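Local coordinates for peptide ABC transporter, peptide-binding protein (Thermus thermophilus, PDB 2D5W) that binds oligopeptides, here a pentapeptide, and probably serves as the solute-binding component of a peptide ABC transporter, at residues A[257-262]-A[277-282]. Sequence-based numbering, arbitrary orientation.
Sequences SLLVAV and FDQGRS
Leu259 lays its isobutyl group over the aliphatic part of Gln279 and the hydroxyl of Ser282, joining helix 255-264 to the short, weakly bonded helical turn 277-280 in a periplasmic-binding-protein fold of the solute-binding family 5. The two segments flank the short edge strand 269-270 of a five-stranded mixed sheet in sequence, and their CA atoms come nearest at Leu259 and Gln279, 7.1 Å apart. With CG anti to the backbone N (chi1 175°), the leucine reaches out from its helix and sets both methyls against Gln279, with CD2 alone also meeting Ser282. Leu259 CD2 rests on Gln279 CB and lies 3.9 Å from Ser282 OG. Leu259 CD1 lies 4.1 Å from Gln279 O. The glutamine runs back across the leucine at a slant: its chain is extended beyond CG, which brings Gln279 NE2 to 4.0 Å from Leu259 CB. There the amide nitrogen meets carbon in van der Waals contact; the other end of the amide, OE1, accepts a hydrogen bond from the backbone N of Thr276, which ties the side chain to the residue just before its own turn. Beyond this contact, Leu259 also packs on Gln284 and Leu285 of helix 283-286, so one leucine touches both short helices. Ser282 occupies the N-cap position of that second helix. Replacing it with an alanine would remove the hydroxyl and probably leave the Gln279 carbonyl with one fewer donor and a small gap beside the leucine methyl. As built, Gln279 O is gripped twice by Ser282, through the backbone N and through Ser282 OG, the latter 2.9 Å from the oxygen and tilted 18° from the carbonyl plane.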
# COMPACT_ATOMS: atom_id res chain seq x y z
N SER A 257 19.12 -13.69 -0.77
CA SER A 257 20.33 -12.98 -0.39
C SER A 257 20.05 -12.15 0.87
O SER A 257 20.91 -12.01 1.73
CB SER A 257 20.80 -12.08 -1.53
OG SER A 257 21.17 -12.86 -2.65
N LEU A 258 18.84 -11.61 0.98
CA LEU A 258 18.49 -10.83 2.17
C LEU A 258 18.45 -11.78 3.37
O LEU A 258 18.93 -11.44 4.45
CB LEU A 258 17.14 -10.14 2.00
CG LEU A 258 16.63 -9.35 3.21
CD1 LEU A 258 17.64 -8.29 3.64
CD2 LEU A 258 15.30 -8.71 2.87
N LEU A 259 17.89 -12.97 3.17
CA LEU A 259 17.82 -13.96 4.24
C LEU A 259 19.23 -14.27 4.76
O LEU A 259 19.47 -14.33 5.97
CB LEU A 259 17.16 -15.25 3.73
CG LEU A 259 17.13 -16.43 4.71
CD1 LEU A 259 16.36 -16.04 5.96
CD2 LEU A 259 16.49 -17.63 4.05
N VAL A 260 20.17 -14.47 3.84
CA VAL A 260 21.55 -14.76 4.22
C VAL A 260 22.12 -13.61 5.04
O VAL A 260 22.77 -13.83 6.07
CB VAL A 260 22.43 -15.01 2.97
CG1 VAL A 260 23.90 -15.11 3.37
CG2 VAL A 260 21.99 -16.29 2.27
N ALA A 261 21.88 -12.37 4.61
CA ALA A 261 22.38 -11.21 5.34
C ALA A 261 21.76 -11.14 6.74
O ALA A 261 22.45 -10.85 7.72
CB ALA A 261 22.08 -9.93 4.56
N VAL A 262 20.47 -11.42 6.84
CA VAL A 262 19.79 -11.39 8.13
C VAL A 262 20.36 -12.45 9.07
O VAL A 262 20.60 -12.19 10.25
CB VAL A 262 18.27 -11.58 7.96
CG1 VAL A 262 17.60 -11.78 9.31
CG2 VAL A 262 17.67 -10.36 7.27
N PHE A 277 7.09 -15.44 4.22
CA PHE A 277 6.68 -16.37 5.28
C PHE A 277 7.53 -17.63 5.40
O PHE A 277 7.97 -18.00 6.49
CB PHE A 277 5.22 -16.74 5.06
CG PHE A 277 4.57 -17.42 6.24
CD1 PHE A 277 3.96 -16.67 7.24
CD2 PHE A 277 4.55 -18.81 6.33
CE1 PHE A 277 3.34 -17.30 8.32
CE2 PHE A 277 3.93 -19.44 7.40
CZ PHE A 277 3.32 -18.69 8.40
N ASP A 278 7.75 -18.30 4.27
CA ASP A 278 8.53 -19.52 4.22
C ASP A 278 9.96 -19.30 4.72
O ASP A 278 10.54 -20.15 5.38
CB ASP A 278 8.56 -20.08 2.80
CG ASP A 278 9.03 -19.05 1.77
OD1 ASP A 278 10.00 -19.33 1.05
OD2 ASP A 278 8.41 -17.96 1.69
N GLN A 279 10.53 -18.15 4.40
CA GLN A 279 11.90 -17.86 4.82
C GLN A 279 11.98 -17.66 6.33
O GLN A 279 12.95 -18.07 6.97
CB GLN A 279 12.43 -16.62 4.11
CG GLN A 279 12.47 -16.77 2.60
CD GLN A 279 13.02 -15.54 1.92
OE1 GLN A 279 12.48 -14.44 2.08
NE2 GLN A 279 14.09 -15.70 1.17
N GLY A 280 10.94 -17.06 6.90
CA GLY A 280 10.91 -16.81 8.33
C GLY A 280 10.91 -18.08 9.15
O GLY A 280 11.31 -18.07 10.32
N ARG A 281 10.47 -19.19 8.56
CA ARG A 281 10.44 -20.45 9.28
C ARG A 281 11.43 -21.47 8.71
O ARG A 281 11.36 -22.66 9.04
CB ARG A 281 9.02 -21.03 9.31
CG ARG A 281 8.38 -21.27 7.95
CD ARG A 281 6.85 -21.23 8.05
NE ARG A 281 6.30 -22.28 8.90
CZ ARG A 281 6.05 -23.52 8.51
NH1 ARG A 281 5.55 -24.41 9.36
NH2 ARG A 281 6.29 -23.88 7.25
N SER A 282 12.34 -21.01 7.86
CA SER A 282 13.34 -21.90 7.26
C SER A 282 14.35 -22.30 8.33
O SER A 282 14.69 -21.50 9.21
CB SER A 282 14.05 -21.20 6.09
OG SER A 282 14.87 -20.14 6.52